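Local atomic coordinates of NADH-rubredoxin oxidoreductase (Clostridium acetobutylicum, PDB entry 3KLJ), a protein that catalyses the NADH-dependent reduction of rubredoxin, using one bound FAD to pass electrons along a chain that removes dioxygen. Residues L44-P49 against K59-I64; R50-I55 against G155-E160. All coordinates share one frame; numbering follows the deposited sequence. Where two conformers were deposited one is given.

Interaction 1. Residues L44-P49 against K59-I64; sequences LPYYRP and KSIDDI. With FAD (flavin-adenine dinucleotide), chain B.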
loop_
_atom_site.group_PDB
_atom_site.type_symbol
_atom_site.label_atom_id
_atom_site.label_comp_id
_atom_site.label_asym_id
_atom_site.label_seq_id
_atom_site.Cartn_x
_atom_site.Cartn_y
_atom_site.Cartn_z
ATOM N N LEU A 44 -8.898 -15.138 -7.806
ATOM C CA LEU A 44 -7.681 -15.641 -7.165
ATOM C C LEU A 44 -6.724 -14.486 -6.818
ATOM O O LEU A 44 -6.911 -13.369 -7.310
ATOM C CB LEU A 44 -6.998 -16.647 -8.096
ATOM C CG LEU A 44 -7.334 -18.150 -7.991
ATOM C CD1 LEU A 44 -8.427 -18.522 -6.981
ATOM C CD2 LEU A 44 -7.591 -18.778 -9.351
ATOM N N PRO A 45 -5.720 -14.741 -5.952
ATOM C CA PRO A 45 -4.726 -13.720 -5.646
ATOM C C PRO A 45 -4.139 -13.055 -6.886
ATOM O O PRO A 45 -3.692 -13.734 -7.811
ATOM C CB PRO A 45 -3.648 -14.507 -4.905
ATOM C CG PRO A 45 -4.433 -15.512 -4.131
ATOM C CD PRO A 45 -5.634 -15.869 -5.001
ATOM N N TYR A 46 -4.133 -11.727 -6.882
ATOM C CA TYR A 46 -3.576 -10.974 -7.999
ATOM C C TYR A 46 -2.626 -9.879 -7.539
ATOM O O TYR A 46 -2.671 -9.448 -6.375
ATOM C CB TYR A 46 -4.689 -10.416 -8.883
ATOM C CG TYR A 46 -5.734 -9.564 -8.184
ATOM C CD1 TYR A 46 -6.921 -10.131 -7.700
ATOM C CD2 TYR A 46 -5.555 -8.185 -8.041
ATOM C CE1 TYR A 46 -7.903 -9.343 -7.085
ATOM C CE2 TYR A 46 -6.521 -7.392 -7.428
ATOM C CZ TYR A 46 -7.697 -7.976 -6.955
ATOM O OH TYR A 46 -8.651 -7.179 -6.355
ATOM N N TYR A 47 -1.756 -9.455 -8.454
ATOM C CA TYR A 47 -0.744 -8.441 -8.164
ATOM C C TYR A 47 -1.422 -7.075 -8.136
ATOM O O TYR A 47 -1.415 -6.328 -9.133
ATOM C CB TYR A 47 0.379 -8.473 -9.208
ATOM C CG TYR A 47 1.675 -7.883 -8.699
ATOM C CD1 TYR A 47 1.956 -6.528 -8.862
ATOM C CD2 TYR A 47 2.615 -8.678 -8.041
ATOM C CE1 TYR A 47 3.147 -5.974 -8.383
ATOM C CE2 TYR A 47 3.807 -8.139 -7.567
ATOM C CZ TYR A 47 4.066 -6.785 -7.747
ATOM O OH TYR A 47 5.224 -6.239 -7.272
ATOM N N ARG A 48 -2.018 -6.777 -6.985
ATOM C CA ARG A 48 -2.830 -5.572 -6.784
ATOM C C ARG A 48 -2.208 -4.239 -7.289
ATOM O O ARG A 48 -2.941 -3.421 -7.845
ATOM C CB ARG A 48 -3.261 -5.459 -5.308
ATOM C CG ARG A 48 -4.395 -4.449 -5.020
ATOM C CD ARG A 48 -4.817 -4.480 -3.520
ATOM N NE ARG A 48 -5.250 -5.823 -3.114
ATOM C CZ ARG A 48 -6.395 -6.399 -3.490
ATOM N NH1 ARG A 48 -6.685 -7.628 -3.084
ATOM N NH2 ARG A 48 -7.257 -5.752 -4.265
ATOM N N PRO A 49 -0.879 -4.009 -7.086
ATOM C CA PRO A 49 -0.303 -2.751 -7.594
ATOM C C PRO A 49 -0.424 -2.519 -9.098
ATOM O O PRO A 49 -0.184 -1.398 -9.550
ATOM C CB PRO A 49 1.180 -2.841 -7.181
ATOM C CG PRO A 49 1.151 -3.686 -5.920
ATOM C CD PRO A 49 0.092 -4.737 -6.240
ATOM N N LYS A 59 -5.975 -4.104 -19.661
ATOM C CA LYS A 59 -5.690 -5.479 -19.251
ATOM C C LYS A 59 -6.839 -6.012 -18.392
ATOM O O LYS A 59 -7.588 -5.231 -17.800
ATOM C CB LYS A 59 -4.345 -5.556 -18.508
ATOM C CG LYS A 59 -3.146 -5.454 -19.476
ATOM C CD LYS A 59 -1.813 -5.479 -18.742
ATOM C CE LYS A 59 -0.650 -5.467 -19.744
ATOM N NZ LYS A 59 -0.717 -6.609 -20.698
ATOM N N SER A 60 -6.991 -7.333 -18.338
ATOM C CA SER A 60 -8.030 -7.955 -17.513
ATOM C C SER A 60 -7.450 -8.628 -16.269
ATOM O O SER A 60 -6.230 -8.552 -16.013
ATOM C CB SER A 60 -8.860 -8.945 -18.334
ATOM O OG SER A 60 -8.058 -10.013 -18.801
ATOM N N ILE A 61 -8.331 -9.253 -15.480
ATOM C CA ILE A 61 -7.933 -9.941 -14.252
ATOM C C ILE A 61 -6.884 -11.017 -14.537
ATOM O O ILE A 61 -5.888 -11.139 -13.819
ATOM C CB ILE A 61 -9.164 -10.514 -13.450
ATOM C CG1 ILE A 61 -8.723 -11.246 -12.172
ATOM C CG2 ILE A 61 -10.046 -11.439 -14.318
ATOM C CD1 ILE A 61 -8.100 -10.360 -11.087
ATOM N N ASP A 62 -7.113 -11.769 -15.605
ATOM C CA ASP A 62 -6.215 -12.836 -16.030
ATOM C C ASP A 62 -4.756 -12.402 -16.205
ATOM O O ASP A 62 -3.847 -13.187 -15.933
ATOM C CB ASP A 62 -6.759 -13.468 -17.305
ATOM C CG ASP A 62 -8.250 -13.735 -17.213
ATOM O OD1 ASP A 62 -8.659 -14.421 -16.244
ATOM O OD2 ASP A 62 -9.008 -13.252 -18.085
ATOM N N ASP A 63 -4.546 -11.152 -16.630
ATOM C CA ASP A 63 -3.207 -10.623 -16.853
ATOM C C ASP A 63 -2.470 -10.262 -15.569
ATOM O O ASP A 63 -1.258 -10.051 -15.609
ATOM C CB ASP A 63 -3.244 -9.377 -17.737
ATOM C CG ASP A 63 -3.966 -9.607 -19.029
ATOM O OD1 ASP A 63 -3.728 -10.650 -19.673
ATOM O OD2 ASP A 63 -4.779 -8.738 -19.392
ATOM N N ILE A 64 -3.192 -10.157 -14.449
ATOM C CA ILE A 64 -2.562 -9.751 -13.186
ATOM C C ILE A 64 -2.616 -10.785 -12.056
ATOM O O ILE A 64 -2.052 -10.553 -10.981
ATOM C CB ILE A 64 -3.049 -8.354 -12.672
ATOM C CG1 ILE A 64 -4.561 -8.346 -12.382
ATOM C CG2 ILE A 64 -2.624 -7.230 -13.645
ATOM C CD1 ILE A 64 -4.997 -7.187 -11.487
HETATM P PA FAD B . -4.610 -7.420 0.057
HETATM O O1A FAD B . -5.571 -6.307 0.378
HETATM O O2A FAD B . -3.923 -7.234 -1.275
HETATM O O5B FAD B . -5.382 -8.817 0.086
HETATM C C5B FAD B . -6.229 -9.157 1.168
HETATM C C4B FAD B . -7.411 -9.976 0.647
HETATM O O4B FAD B . -8.201 -10.428 1.746
HETATM C C3B FAD B . -8.326 -9.128 -0.232
HETATM O O3B FAD B . -8.559 -9.809 -1.453
HETATM C C2B FAD B . -9.607 -8.970 0.566
HETATM O O2B FAD B . -10.758 -8.988 -0.249
HETATM C C1B FAD B . -9.573 -10.189 1.478
HETATM N N9A FAD B . -10.336 -10.015 2.727
HETATM C C8A FAD B . -10.489 -8.871 3.463
HETATM N N7A FAD B . -11.264 -9.149 4.537
HETATM C C5A FAD B . -11.603 -10.454 4.505
HETATM C C6A FAD B . -12.381 -11.244 5.352
HETATM N N6A FAD B . -13.165 -10.673 6.268
HETATM N N1A FAD B . -12.558 -12.582 5.041
HETATM C C2A FAD B . -11.976 -13.128 3.912
HETATM N N3A FAD B . -11.216 -12.334 3.074
HETATM C C4A FAD B . -11.028 -11.014 3.369
HETATM N N1 FAD B . 2.416 -1.485 -2.870
HETATM C C2 FAD B . 3.737 -1.258 -3.193
HETATM O O2 FAD B . 4.616 -1.717 -2.484
HETATM N N3 FAD B . 4.078 -0.543 -4.323
HETATM C C4 FAD B . 3.091 -0.033 -5.134
HETATM O O4 FAD B . 3.429 0.615 -6.128
HETATM C C4X FAD B . 1.742 -0.242 -4.812
HETATM N N5 FAD B . 0.728 0.253 -5.618
HETATM C C5X FAD B . -0.598 0.037 -5.295
HETATM C C6 FAD B . -1.617 0.546 -6.112
HETATM C C7 FAD B . -2.959 0.307 -5.776
HETATM C C7M FAD B . -4.055 0.851 -6.646
HETATM C C8 FAD B . -3.277 -0.422 -4.631
HETATM C C8M FAD B . -4.711 -0.688 -4.243
HETATM C C9 FAD B . -2.261 -0.919 -3.823
HETATM C C9A FAD B . -0.920 -0.696 -4.153
HETATM N N10 FAD B . 0.094 -1.204 -3.343
HETATM C C10 FAD B . 1.417 -0.979 -3.672
HETATM C "C1'" FAD B . -0.246 -1.969 -2.106
HETATM C "C2'" FAD B . -0.174 -3.468 -2.306
HETATM O "O2'" FAD B . -1.174 -3.842 -3.232
HETATM C "C3'" FAD B . -0.429 -4.110 -0.957
HETATM O "O3'" FAD B . 0.640 -3.809 -0.080
HETATM C "C4'" FAD B . -0.576 -5.621 -1.031
HETATM O "O4'" FAD B . -1.616 -5.977 -1.933
HETATM C "C5'" FAD B . -0.944 -6.135 0.355
HETATM O "O5'" FAD B . -1.264 -7.496 0.225
HETATM P P FAD B . -2.150 -8.207 1.336
HETATM O O1P FAD B . -2.290 -9.677 0.978
HETATM O O2P FAD B . -1.600 -7.954 2.719
HETATM O O3P FAD B . -3.579 -7.456 1.291
#

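Interaction 2. Residues R50-I55 against G155-E160; sequences RLNEII and GILGIE. With FAD (flavin-adenine dinucleotide), chain B.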
loop_
_atom_site.group_PDB
_atom_site.type_symbol
_atom_site.label_atom_id
_atom_site.label_comp_id
_atom_site.label_asym_id
_atom_site.label_seq_id
_atom_site.Cartn_x
_atom_site.Cartn_y
_atom_site.Cartn_z
ATOM N N ARG A 50 -0.814 -3.537 -9.865
ATOM C CA ARG A 50 -0.929 -3.362 -11.313
ATOM C C ARG A 50 -2.350 -2.989 -11.746
ATOM O O ARG A 50 -2.633 -2.960 -12.932
ATOM C CB ARG A 50 -0.431 -4.593 -12.083
ATOM C CG ARG A 50 0.867 -5.138 -11.568
ATOM C CD ARG A 50 1.842 -5.481 -12.647
ATOM N NE ARG A 50 1.525 -6.716 -13.337
ATOM C CZ ARG A 50 1.195 -6.807 -14.625
ATOM N NH1 ARG A 50 1.120 -5.729 -15.388
ATOM N NH2 ARG A 50 0.933 -7.988 -15.146
ATOM N N LEU A 51 -3.220 -2.685 -10.781
ATOM C CA LEU A 51 -4.596 -2.274 -11.081
ATOM C C LEU A 51 -4.645 -1.057 -12.020
ATOM O O LEU A 51 -5.553 -0.940 -12.846
ATOM C CB LEU A 51 -5.402 -2.035 -9.792
ATOM C CG LEU A 51 -5.900 -3.302 -9.074
ATOM C CD1 LEU A 51 -6.544 -2.961 -7.741
ATOM C CD2 LEU A 51 -6.869 -4.115 -9.939
ATOM N N ASN A 52 -3.653 -0.175 -11.911
ATOM C CA ASN A 52 -3.556 0.973 -12.804
ATOM C C ASN A 52 -3.426 0.560 -14.273
ATOM O O ASN A 52 -3.846 1.292 -15.160
ATOM C CB ASN A 52 -2.415 1.901 -12.376
ATOM C CG ASN A 52 -2.804 2.794 -11.207
ATOM O OD1 ASN A 52 -3.893 3.367 -11.193
ATOM N ND2 ASN A 52 -1.919 2.914 -10.223
ATOM N N GLU A 53 -2.872 -0.629 -14.517
ATOM C CA GLU A 53 -2.712 -1.160 -15.877
ATOM C C GLU A 53 -4.008 -1.709 -16.470
ATOM O O GLU A 53 -4.171 -1.753 -17.697
ATOM C CB GLU A 53 -1.622 -2.229 -15.924
ATOM C CG GLU A 53 -0.256 -1.720 -15.516
ATOM C CD GLU A 53 0.827 -2.752 -15.703
ATOM O OE1 GLU A 53 0.962 -3.289 -16.825
ATOM O OE2 GLU A 53 1.554 -3.027 -14.722
ATOM N N ILE A 54 -4.915 -2.134 -15.598
ATOM C CA ILE A 54 -6.262 -2.523 -16.006
ATOM C C ILE A 54 -6.922 -1.301 -16.658
ATOM O O ILE A 54 -7.551 -1.404 -17.711
ATOM C CB ILE A 54 -7.112 -3.027 -14.783
ATOM C CG1 ILE A 54 -6.414 -4.181 -14.046
ATOM C CG2 ILE A 54 -8.540 -3.380 -15.200
ATOM C CD1 ILE A 54 -6.045 -5.381 -14.906
ATOM N N ILE A 55 -6.730 -0.142 -16.032
ATOM C CA ILE A 55 -7.211 1.127 -16.563
ATOM C C ILE A 55 -6.352 1.583 -17.764
ATOM O O ILE A 55 -6.878 1.750 -18.859
ATOM C CB ILE A 55 -7.289 2.208 -15.441
ATOM C CG1 ILE A 55 -8.370 1.830 -14.415
ATOM C CG2 ILE A 55 -7.572 3.591 -16.027
ATOM C CD1 ILE A 55 -8.151 2.394 -13.026
ATOM N N GLY A 155 -1.783 11.956 -2.563
ATOM C CA GLY A 155 -0.729 10.939 -2.502
ATOM C C GLY A 155 -0.328 10.296 -3.817
ATOM O O GLY A 155 -0.853 10.625 -4.878
ATOM N N ILE A 156 0.620 9.371 -3.720
ATOM C CA ILE A 156 1.178 8.614 -4.849
ATOM C C ILE A 156 0.120 7.921 -5.722
ATOM O O ILE A 156 0.139 8.039 -6.954
ATOM C CB ILE A 156 2.179 7.542 -4.324
ATOM C CG1 ILE A 156 3.601 8.062 -4.394
ATOM C CG2 ILE A 156 2.079 6.207 -5.088
ATOM C CD1 ILE A 156 4.087 8.672 -3.103
ATOM N N LEU A 157 -0.786 7.202 -5.075
ATOM C CA LEU A 157 -1.818 6.458 -5.784
ATOM C C LEU A 157 -2.739 7.385 -6.582
ATOM O O LEU A 157 -3.101 7.079 -7.721
ATOM C CB LEU A 157 -2.601 5.581 -4.796
ATOM C CG LEU A 157 -3.884 4.841 -5.212
ATOM C CD1 LEU A 157 -3.811 4.264 -6.624
ATOM C CD2 LEU A 157 -4.160 3.751 -4.201
ATOM N N GLY A 158 -3.098 8.523 -5.994
ATOM C CA GLY A 158 -3.932 9.509 -6.682
ATOM C C GLY A 158 -3.276 10.032 -7.951
ATOM O O GLY A 158 -3.925 10.180 -8.991
ATOM N N ILE A 159 -1.979 10.303 -7.860
ATOM C CA ILE A 159 -1.195 10.756 -9.007
ATOM C C ILE A 159 -1.044 9.662 -10.070
ATOM O O ILE A 159 -1.301 9.911 -11.243
ATOM C CB ILE A 159 0.180 11.336 -8.592
ATOM C CG1 ILE A 159 0.002 12.403 -7.504
ATOM C CG2 ILE A 159 0.838 12.008 -9.782
ATOM C CD1 ILE A 159 1.269 12.738 -6.738
ATOM N N GLU A 160 -0.652 8.456 -9.660
ATOM C CA GLU A 160 -0.562 7.328 -10.592
ATOM C C GLU A 160 -1.883 7.033 -11.313
ATOM O O GLU A 160 -1.873 6.739 -12.507
ATOM C CB GLU A 160 -0.061 6.069 -9.890
ATOM C CG GLU A 160 1.408 6.129 -9.490
ATOM C CD GLU A 160 1.884 4.866 -8.814
ATOM O OE1 GLU A 160 1.046 4.005 -8.479
ATOM O OE2 GLU A 160 3.105 4.733 -8.606
HETATM P PA FAD B . -4.610 -7.420 0.057
HETATM O O1A FAD B . -5.571 -6.307 0.378
HETATM O O2A FAD B . -3.923 -7.234 -1.275
HETATM O O5B FAD B . -5.382 -8.817 0.086
HETATM C C5B FAD B . -6.229 -9.157 1.168
HETATM C C4B FAD B . -7.411 -9.976 0.647
HETATM O O4B FAD B . -8.201 -10.428 1.746
HETATM C C3B FAD B . -8.326 -9.128 -0.232
HETATM O O3B FAD B . -8.559 -9.809 -1.453
HETATM C C2B FAD B . -9.607 -8.970 0.566
HETATM O O2B FAD B . -10.758 -8.988 -0.249
HETATM C C1B FAD B . -9.573 -10.189 1.478
HETATM N N9A FAD B . -10.336 -10.015 2.727
HETATM C C8A FAD B . -10.489 -8.871 3.463
HETATM N N7A FAD B . -11.264 -9.149 4.537
HETATM C C5A FAD B . -11.603 -10.454 4.505
HETATM C C6A FAD B . -12.381 -11.244 5.352
HETATM N N6A FAD B . -13.165 -10.673 6.268
HETATM N N1A FAD B . -12.558 -12.582 5.041
HETATM C C2A FAD B . -11.976 -13.128 3.912
HETATM N N3A FAD B . -11.216 -12.334 3.074
HETATM C C4A FAD B . -11.028 -11.014 3.369
HETATM N N1 FAD B . 2.416 -1.485 -2.870
HETATM C C2 FAD B . 3.737 -1.258 -3.193
HETATM O O2 FAD B . 4.616 -1.717 -2.484
HETATM N N3 FAD B . 4.078 -0.543 -4.323
HETATM C C4 FAD B . 3.091 -0.033 -5.134
HETATM O O4 FAD B . 3.429 0.615 -6.128
HETATM C C4X FAD B . 1.742 -0.242 -4.812
HETATM N N5 FAD B . 0.728 0.253 -5.618
HETATM C C5X FAD B . -0.598 0.037 -5.295
HETATM C C6 FAD B . -1.617 0.546 -6.112
HETATM C C7 FAD B . -2.959 0.307 -5.776
HETATM C C7M FAD B . -4.055 0.851 -6.646
HETATM C C8 FAD B . -3.277 -0.422 -4.631
HETATM C C8M FAD B . -4.711 -0.688 -4.243
HETATM C C9 FAD B . -2.261 -0.919 -3.823
HETATM C C9A FAD B . -0.920 -0.696 -4.153
HETATM N N10 FAD B . 0.094 -1.204 -3.343
HETATM C C10 FAD B . 1.417 -0.979 -3.672
HETATM C "C1'" FAD B . -0.246 -1.969 -2.106
HETATM C "C2'" FAD B . -0.174 -3.468 -2.306
HETATM O "O2'" FAD B . -1.174 -3.842 -3.232
HETATM C "C3'" FAD B . -0.429 -4.110 -0.957
HETATM O "O3'" FAD B . 0.640 -3.809 -0.080
HETATM C "C4'" FAD B . -0.576 -5.621 -1.031
HETATM O "O4'" FAD B . -1.616 -5.977 -1.933
HETATM C "C5'" FAD B . -0.944 -6.135 0.355
HETATM O "O5'" FAD B . -1.264 -7.496 0.225
HETATM P P FAD B . -2.150 -8.207 1.336
HETATM O O1P FAD B . -2.290 -9.677 0.978
HETATM O O2P FAD B . -1.600 -7.954 2.719
HETATM O O3P FAD B . -3.579 -7.456 1.291
#

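Interaction 1. Residues L44-P49 against K59-I64
Tyr46 and Ile64 carry most of this contact, and Ile64 meets Tyr46 through both its side chain and its carbonyl oxygen. Ile64 lies alongside the tyrosine, pointing the same way, and its CD1 reaches Tyr46 CD2 at 3.6 Å. The side chain of Ile61 crosses that of Tyr46 at about a right angle, with Ile61 CD1 3.6 Å from Tyr46 CD1. Two delta methyls thus bear obliquely on the two ortho carbons of one ring. The isoleucine backbone takes part as well: Ile64 O lies 3.4 Å from Tyr46 CB and accepts a nearly straight hydrogen bond (174°) from Tyr47 N at 2.8 Å. With CG set between its own backbone N and carbonyl carbon (chi1 55°), Tyr46 carries its phenol away from 59-64 toward the cofactor side. The contact joins two loops of the FAD-binding domain of a glutathione reductase-type fold, lying before and after helix 51-56, and Tyr47 is the centre of an inverse gamma turn where 44-49 bends. Beyond the turn, Arg48 NE donates to FAD O2A at 2.7 Å (167°), near the guanidinium plane, while NH1 adds a weak, longer bond to the same phosphate oxygen. Tyr46 is a second-shell residue to this site, since its OH accepts from Arg48 NH2 at 2.9 Å, tilted from the guanidinium plane, and so helps hold the arginine. The same hydroxyl is hydrogen-bonded to Glu41 OE1 and to the backbone N of Tyr133, and Glu41 OE2 pairs with Arg48 NH1 in a salt bridge. Pro49, next after the arginine, brings CB over the flavin to 3.5 Å from FAD N5.

Interaction 2. Residues R50-I55 against G155-E160
Leu157, in the first turn of the helix 156-168 that begins after Gly155 at the N-cap, approaches Asn52 only loosely, Leu157 CD1 standing 4.3 Å from Asn52 ND2, and packs mainly on the cofactor. The glycines here fit the Rossmann-type GxGxxG pattern expected of an NADH-binding domain. With CG anti to the backbone N (chi1 171°), the leucine extends its branch to the flavin, where CD1 meets the methyl C7M of FAD at 3.4 Å. One turn further on, Glu160 crosses Asn52 at about a right angle, its carboxylate and the amide turned 84° apart. Asn52 CG lies beside its backbone N (chi1 -79°), which points the amide at helix 156-168. Glu160 OE1 is 3.6 Å from Asn52 ND2, too long for a hydrogen bond; two conformers of Asn52 make these details provisional. The other carboxylate oxygen, OE2, accepts from Lys308 N. Leu51 and Ile54 rest on Tyr133 of helix 133-146. Helix 156-168 in turn lies against strand 306-309, with Ile156 on Ile306 and Leu307 and Ile159 on Val309, and further along it Leu161 receives Asn52 and Ile55 of helix 51-56.

In the fold
The two contacts share a continuous piece of chain: 44-49 runs straight into 50-55, and 59-64 then folds back against both. Their centres are 14 Å apart, yet they touch directly, with Asp63 O 3.0 Å from Arg50 NH2 and Ile64 CG2 3.8 Å from Arg50 CB. Both also reach the FAD. Segment 44-49 of interaction 1 supplies Arg48 to the pyrophosphate and Pro49 to one flavin face, whereas interaction 2 brings Leu157 to the dimethylbenzene end from the opposite face. Glu160 OE1 comes within 4.7 Å of FAD N5. Interaction 1 packs two loops within the FAD-binding domain, while interaction 2 is a light contact of helix 51-56 with the NADH-binding domain beside the flavin.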